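PDB 6HVG: alternansucrase from Leuconostoc mesenteroides, which is a large multidomain enzyme of glycoside hydrolase family 70, joining a TIM-barrel-type catalytic region to cell-wall- and choline-binding-type repeats. Local coordinates for residues Y144-N148 and G149-Y153; A487-Q490 and Q491-L494; G608-D611 and N612-F615. All coordinates share one frame; numbering follows the deposited sequence.

Interaction 1: Y144-N148 and G149-Y153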
loop_
_atom_site.group_PDB
_atom_site.type_symbol
_atom_site.label_atom_id
_atom_site.label_comp_id
_atom_site.label_asym_id
_atom_site.label_seq_id
_atom_site.Cartn_x
_atom_site.Cartn_y
_atom_site.Cartn_z
ATOM N N TYR A 144 14.011 -2.851 31.771
ATOM C CA TYR A 144 13.406 -3.820 32.691
ATOM C C TYR A 144 14.402 -4.948 32.897
ATOM O O TYR A 144 15.007 -5.405 31.938
ATOM C CB TYR A 144 12.128 -4.411 32.099
ATOM C CG TYR A 144 10.906 -3.549 32.223
ATOM C CD1 TYR A 144 10.471 -2.773 31.156
ATOM C CD2 TYR A 144 10.160 -3.531 33.398
ATOM C CE1 TYR A 144 9.332 -1.987 31.253
ATOM C CE2 TYR A 144 9.023 -2.740 33.510
ATOM C CZ TYR A 144 8.612 -1.969 32.430
ATOM O OH TYR A 144 7.487 -1.188 32.505
ATOM N N GLU A 145 14.583 -5.399 34.128
ATOM C CA GLU A 145 15.403 -6.580 34.382
ATOM C C GLU A 145 14.580 -7.616 35.119
ATOM O O GLU A 145 13.700 -7.259 35.900
ATOM C CB GLU A 145 16.636 -6.237 35.212
ATOM C CG GLU A 145 17.838 -5.816 34.393
ATOM C CD GLU A 145 19.073 -5.658 35.248
ATOM O OE1 GLU A 145 19.032 -6.025 36.447
ATOM O OE2 GLU A 145 20.083 -5.157 34.717
ATOM N N ASN A 146 14.887 -8.889 34.874
ATOM C CA ASN A 146 14.245 -9.998 35.556
ATOM C C ASN A 146 15.203 -10.663 36.538
ATOM O O ASN A 146 16.250 -11.163 36.138
ATOM C CB ASN A 146 13.742 -11.019 34.531
ATOM C CG ASN A 146 13.263 -12.312 35.178
ATOM O OD1 ASN A 146 14.061 -13.072 35.729
ATOM N ND2 ASN A 146 11.958 -12.573 35.107
ATOM N N HIS A 147 14.843 -10.679 37.815
ATOM C CA HIS A 147 15.658 -11.357 38.826
ATOM C C HIS A 147 14.832 -12.431 39.525
ATOM O O HIS A 147 13.780 -12.140 40.106
ATOM C CB HIS A 147 16.239 -10.379 39.880
ATOM C CG HIS A 147 16.965 -9.205 39.295
ATOM N ND1 HIS A 147 16.918 -7.944 39.852
ATOM C CD2 HIS A 147 17.729 -9.096 38.184
ATOM C CE1 HIS A 147 17.627 -7.112 39.110
ATOM N NE2 HIS A 147 18.126 -7.786 38.090
ATOM N N ASN A 148 15.317 -13.668 39.475
ATOM C CA ASN A 148 14.706 -14.793 40.192
ATOM C C ASN A 148 13.233 -14.994 39.864
ATOM O O ASN A 148 12.435 -15.296 40.746
ATOM C CB ASN A 148 14.892 -14.619 41.703
ATOM C CG ASN A 148 16.314 -14.255 42.064
ATOM O OD1 ASN A 148 17.218 -14.351 41.236
ATOM N ND2 ASN A 148 16.524 -13.834 43.301
ATOM N N GLY A 149 12.881 -14.829 38.594
ATOM C CA GLY A 149 11.509 -14.985 38.166
ATOM C C GLY A 149 10.646 -13.744 38.318
ATOM O O GLY A 149 9.426 -13.803 38.132
ATOM N N TYR A 150 11.260 -12.604 38.608
ATOM C CA TYR A 150 10.492 -11.379 38.805
ATOM C C TYR A 150 11.036 -10.220 37.997
ATOM O O TYR A 150 12.248 -10.090 37.831
ATOM C CB TYR A 150 10.488 -11.015 40.276
ATOM C CG TYR A 150 9.729 -11.989 41.123
ATOM C CD1 TYR A 150 8.350 -11.857 41.301
ATOM C CD2 TYR A 150 10.381 -13.038 41.755
ATOM C CE1 TYR A 150 7.641 -12.744 42.089
ATOM C CE2 TYR A 150 9.683 -13.929 42.562
ATOM C CZ TYR A 150 8.312 -13.777 42.716
ATOM O OH TYR A 150 7.605 -14.647 43.499
ATOM N N PHE A 151 10.129 -9.374 37.517
ATOM C CA PHE A 151 10.522 -8.161 36.819
ATOM C C PHE A 151 10.795 -6.999 37.761
ATOM O O PHE A 151 9.993 -6.674 38.636
ATOM C CB PHE A 151 9.488 -7.768 35.793
ATOM C CG PHE A 151 9.518 -8.626 34.568
ATOM C CD1 PHE A 151 10.177 -8.200 33.422
ATOM C CD2 PHE A 151 8.910 -9.880 34.564
ATOM C CE1 PHE A 151 10.216 -8.997 32.289
ATOM C CE2 PHE A 151 8.943 -10.683 33.431
ATOM C CZ PHE A 151 9.595 -10.240 32.294
ATOM N N VAL A 152 11.971 -6.414 37.580
ATOM C CA VAL A 152 12.391 -5.192 38.233
ATOM C C VAL A 152 12.481 -4.133 37.125
ATOM O O VAL A 152 12.621 -4.475 35.941
ATOM C CB VAL A 152 13.757 -5.408 38.922
ATOM C CG1 VAL A 152 14.352 -4.104 39.418
ATOM C CG2 VAL A 152 13.610 -6.376 40.089
ATOM N N TYR A 153 12.363 -2.859 37.501
ATOM C CA TYR A 153 12.554 -1.749 36.566
ATOM C C TYR A 153 13.610 -0.813 37.106
ATOM O O TYR A 153 13.452 -0.297 38.206
ATOM C CB TYR A 153 11.262 -0.956 36.349
ATOM C CG TYR A 153 11.407 0.114 35.288
ATOM C CD1 TYR A 153 11.292 -0.206 33.932
ATOM C CD2 TYR A 153 11.667 1.438 35.631
ATOM C CE1 TYR A 153 11.415 0.765 32.951
ATOM C CE2 TYR A 153 11.803 2.418 34.662
ATOM C CZ TYR A 153 11.672 2.086 33.322
ATOM O OH TYR A 153 11.800 3.083 32.366
#
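Y144-H147 and Y150-Y153 are the two arms of a tight beta hairpin, joined through N148 and G149 by a type I' turn that runs from H147 to Y150. The strands run antiparallel with a marked twist, their directions differing by 143°. Two hydrogen-bonded pairs stitch them together. In E145/V152, V152 N reaches E145 O at 2.6 Å. In H147/Y150, next to the turn, H147 N meets Y150 O at 2.7 Å. Both turn residues have positive phi, as the type I' form requires.

Y144, N146, F151 and Y153 share one face of the hairpin. Y153 turns an edge onto the ring of Y144 in a T-shaped stack, with ring centres 4.7 Å apart and planes at 67°. Its CD1 sits over the centre of the Y144 ring. CG of Y153 stands anti to its backbone N (chi1 -175°), which carries the ring across to its partner. Beyond the pair, the Y144 hydroxyl is hydrogen-bonded to Q172, and both tyrosines touch I167 of strand 163-167. Nearer the turn, the amide nitrogen of N146 lies over one face of F151, 3.9 Å from its CE2.

On the other face V152 CG2 comes within 3.7 Å of H147 ND1. H147 NE2 donates to E145 OE1 at 2.6 Å, meeting the anti side of the carboxylate, while E145 OE2 is hydrogen-bonded to H143. The short two-stranded hairpin is consistent with those of choline-binding-type repeats. Here the E145 carboxylate is held between two histidines, which would probably favour its charged form.

Interaction 2: A487-Q490 and Q491-L494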
loop_
_atom_site.group_PDB
_atom_site.type_symbol
_atom_site.label_atom_id
_atom_site.label_comp_id
_atom_site.label_asym_id
_atom_site.label_seq_id
_atom_site.Cartn_x
_atom_site.Cartn_y
_atom_site.Cartn_z
ATOM N N ALA A 487 -37.396 28.237 -8.572
ATOM C CA ALA A 487 -36.625 28.704 -7.422
ATOM C C ALA A 487 -35.176 28.954 -7.770
ATOM O O ALA A 487 -34.570 29.878 -7.243
ATOM C CB ALA A 487 -36.728 27.706 -6.279
ATOM N N ILE A 488 -34.613 28.118 -8.637
ATOM C CA ILE A 488 -33.248 28.302 -9.073
ATOM C C ILE A 488 -33.091 29.631 -9.806
ATOM O O ILE A 488 -32.144 30.378 -9.553
ATOM C CB ILE A 488 -32.760 27.131 -9.958
ATOM C CG1 ILE A 488 -32.457 25.913 -9.080
ATOM C CG2 ILE A 488 -31.480 27.501 -10.732
ATOM C CD1 ILE A 488 -32.311 24.617 -9.846
ATOM N N GLU A 489 -34.009 29.939 -10.706
ATOM C CA GLU A 489 -33.884 31.157 -11.499
ATOM C C GLU A 489 -34.028 32.411 -10.645
ATOM O O GLU A 489 -33.477 33.472 -10.986
ATOM C CB GLU A 489 -34.886 31.158 -12.640
ATOM C CG GLU A 489 -34.729 30.004 -13.624
ATOM C CD GLU A 489 -33.511 30.116 -14.542
ATOM O OE1 GLU A 489 -32.602 30.920 -14.273
ATOM O OE2 GLU A 489 -33.474 29.360 -15.532
ATOM N N GLN A 490 -34.753 32.278 -9.534
ATOM C CA GLN A 490 -34.911 33.369 -8.566
ATOM C C GLN A 490 -33.639 33.681 -7.769
ATOM O O GLN A 490 -33.311 34.853 -7.558
ATOM C CB GLN A 490 -36.065 33.058 -7.605
ATOM C CG GLN A 490 -37.447 33.138 -8.253
ATOM C CD GLN A 490 -38.542 32.562 -7.376
ATOM O OE1 GLN A 490 -38.269 31.981 -6.325
ATOM N NE2 GLN A 490 -39.789 32.695 -7.821
ATOM N N GLN A 491 -32.939 32.639 -7.320
ATOM C CA GLN A 491 -31.683 32.829 -6.607
ATOM C C GLN A 491 -30.558 33.239 -7.562
ATOM O O GLN A 491 -29.566 33.801 -7.103
ATOM C CB GLN A 491 -31.285 31.595 -5.802
ATOM C CG GLN A 491 -32.227 31.200 -4.675
ATOM C CD GLN A 491 -32.069 32.002 -3.393
ATOM O OE1 GLN A 491 -33.051 32.496 -2.827
ATOM N NE2 GLN A 491 -30.827 32.086 -2.893
ATOM N N ILE A 492 -30.702 32.952 -8.863
ATOM C CA ILE A 492 -29.761 33.463 -9.876
ATOM C C ILE A 492 -29.909 34.978 -10.065
ATOM O O ILE A 492 -28.914 35.707 -10.180
ATOM C CB ILE A 492 -29.903 32.718 -11.237
ATOM C CG1 ILE A 492 -29.314 31.311 -11.125
ATOM C CG2 ILE A 492 -29.197 33.457 -12.376
ATOM C CD1 ILE A 492 -29.732 30.354 -12.220
ATOM N N SER A 493 -31.150 35.443 -10.108
ATOM C CA SER A 493 -31.431 36.880 -10.179
ATOM C C SER A 493 -31.013 37.609 -8.902
ATOM O O SER A 493 -30.396 38.667 -8.963
ATOM C CB SER A 493 -32.913 37.097 -10.458
ATOM O OG SER A 493 -33.235 36.573 -11.728
ATOM N N LEU A 494 -31.312 37.011 -7.755
ATOM C CA LEU A 494 -31.005 37.606 -6.460
ATOM C C LEU A 494 -29.485 37.741 -6.248
ATOM O O LEU A 494 -29.016 38.801 -5.847
ATOM C CB LEU A 494 -31.646 36.785 -5.329
ATOM C CG LEU A 494 -31.763 37.354 -3.902
ATOM C CD1 LEU A 494 -32.324 38.783 -3.859
ATOM C CD2 LEU A 494 -32.609 36.420 -3.040
#
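I488 and I492 meet one turn apart on the alpha helix 474-495, where CG2 of I488 lies 3.7 Å from CD1 of I492. The two side chains slant across one another and make an apolar patch along one side of the helix. CD1 of I492 also lies 3.6 Å from OE1 of E489, whose chain runs beside it in the same direction. A bend at chi2 (-73°) turns the carboxylate of E489 out of an extended course, and OE1 forms a salt bridge with R437.

Beneath these side chains runs the usual i to i+4 hydrogen bonding: Q491 N to A487 O, I492 N to I488 O, S493 N to E489 O and L494 N to Q490 O, the last at 2.9 Å.

Two neighbouring helices pack against this turn. L462 of helix 447-462 touches both A487 and I488, and Y453 of that helix also meets I488. From helix 499-511, W500 packs on Q491 and I492, while L501 reaches I488. S493 adds a polar link of its own: with OG beside its backbone N (chi1 -64°), the hydroxyl donates to E489 O at 3.2 Å, giving that carbonyl oxygen a second donor besides S493 N.

Interaction 3: G608-D611 and N612-F615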
loop_
_atom_site.group_PDB
_atom_site.type_symbol
_atom_site.label_atom_id
_atom_site.label_comp_id
_atom_site.label_asym_id
_atom_site.label_seq_id
_atom_site.Cartn_x
_atom_site.Cartn_y
_atom_site.Cartn_z
ATOM N N GLY A 608 22.742 23.994 -21.046
ATOM C CA GLY A 608 23.737 25.028 -20.740
ATOM C C GLY A 608 24.994 25.056 -21.590
ATOM O O GLY A 608 25.935 25.756 -21.235
ATOM N N ASN A 609 24.995 24.354 -22.722
ATOM C CA ASN A 609 26.210 24.192 -23.526
ATOM C C ASN A 609 27.441 24.004 -22.625
ATOM O O ASN A 609 28.511 24.583 -22.879
ATOM C CB ASN A 609 26.441 25.351 -24.498
ATOM C CG ASN A 609 27.387 24.964 -25.663
ATOM O OD1 ASN A 609 27.369 23.835 -26.156
ATOM N ND2 ASN A 609 28.221 25.905 -26.095
ATOM N N ASN A 610 27.260 23.193 -21.581
ATOM C CA ASN A 610 28.291 22.887 -20.607
ATOM C C ASN A 610 28.555 21.369 -20.599
ATOM O O ASN A 610 27.924 20.621 -19.853
ATOM C CB ASN A 610 27.881 23.388 -19.211
ATOM C CG ASN A 610 28.974 23.171 -18.161
ATOM O OD1 ASN A 610 29.958 22.489 -18.413
ATOM N ND2 ASN A 610 28.764 23.692 -16.973
ATOM N N ASP A 611 29.509 20.915 -21.403
ATOM C CA ASP A 611 29.812 19.480 -21.510
ATOM C C ASP A 611 30.326 18.824 -20.219
ATOM O O ASP A 611 30.513 17.596 -20.187
ATOM C CB ASP A 611 30.806 19.231 -22.649
ATOM C CG ASP A 611 30.178 19.401 -24.031
ATOM O OD1 ASP A 611 28.984 19.772 -24.135
ATOM O OD2 ASP A 611 30.902 19.152 -25.017
ATOM N N ASN A 612 30.531 19.620 -19.167
ATOM C CA ASN A 612 30.873 19.072 -17.859
ATOM C C ASN A 612 29.732 19.038 -16.849
ATOM O O ASN A 612 29.930 18.697 -15.687
ATOM C CB ASN A 612 32.050 19.843 -17.278
ATOM C CG ASN A 612 33.378 19.288 -17.735
ATOM O OD1 ASN A 612 34.003 19.830 -18.658
ATOM N ND2 ASN A 612 33.827 18.195 -17.088
ATOM N N ALA A 613 28.532 19.375 -17.292
ATOM C CA ALA A 613 27.373 19.366 -16.416
ATOM C C ALA A 613 26.388 18.254 -16.797
ATOM O O ALA A 613 25.178 18.440 -16.698
ATOM C CB ALA A 613 26.716 20.740 -16.452
ATOM N N ASN A 614 26.912 17.103 -17.224
ATOM C CA ASN A 614 26.093 15.982 -17.709
ATOM C C ASN A 614 26.075 14.791 -16.762
ATOM O O ASN A 614 27.087 14.447 -16.186
ATOM C CB ASN A 614 26.614 15.483 -19.060
ATOM C CG ASN A 614 26.325 16.437 -20.196
ATOM O OD1 ASN A 614 25.514 17.348 -20.072
ATOM N ND2 ASN A 614 26.976 16.222 -21.319
ATOM N N PHE A 615 24.926 14.152 -16.593
ATOM C CA PHE A 615 24.836 12.948 -15.751
ATOM C C PHE A 615 25.682 11.841 -16.386
ATOM O O PHE A 615 25.808 11.784 -17.603
ATOM C CB PHE A 615 23.368 12.484 -15.609
ATOM C CG PHE A 615 22.531 13.303 -14.645
ATOM C CD1 PHE A 615 22.654 13.133 -13.264
ATOM C CD2 PHE A 615 21.585 14.190 -15.111
ATOM C CE1 PHE A 615 21.879 13.857 -12.383
ATOM C CE2 PHE A 615 20.798 14.910 -14.238
ATOM C CZ PHE A 615 20.950 14.748 -12.867
#
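N610 and A613 close a type I beta turn, and the side chain of N610 builds an Asx turn into the same corner. The loop leads from helix 603-608 to strand 617-620, one of the parallel strands of the TIM-type barrel. Just after the helix, N609 takes up a positive phi of 39°, which swings the chain out of its helical path.

N610 then offers two oxygens to the residues that follow. Its backbone O receives A613 N at 2.9 Å, the bond that closes the beta turn. Its side-chain OD1 receives N612 N at 3.0 Å, from above the plane of the amide. CG lies anti to the backbone N (chi1 -176°), bringing the amide beside its own carbonyl carbon, where OD1 can meet N612 N. The N610 and N612 amides are turned 59° against each other. N610 is also backbone-bonded to G604, so the turn is tied back to the helix it leaves.

At D611 the carboxylate OD1 bonds to S605 OG, and ND2 of N614 reaches that same hydroxyl. Further out, the carbonyl of N612 is hydrogen-bonded to H1146 ND1, while F615 packs on L1138 and I1142 of helix 1135-1147 and on A1152 and A1154 of strand 1151-1156. Within the turn, the methyl of A613 rests 3.6 Å from ND2 of N610.

The three contacts are local elements spread over a large chain, met in sequence order and not touching one another. Interaction 1, a hairpin consistent with the binding-type repeats, lies 77 Å from interaction 2 and 65 Å from interaction 3, centre to centre. Interactions 2 and 3 fall within the same family 70 range, yet their nearest atoms are still about 53 Å apart. None of the three supplies a residue to the calcium site, which is formed by E575, D581, N625 and D1159. Interaction 3 is the nearest to it along the sequence: its loop enters strand 617-620, and the calcium ligand N625 follows shortly after that strand.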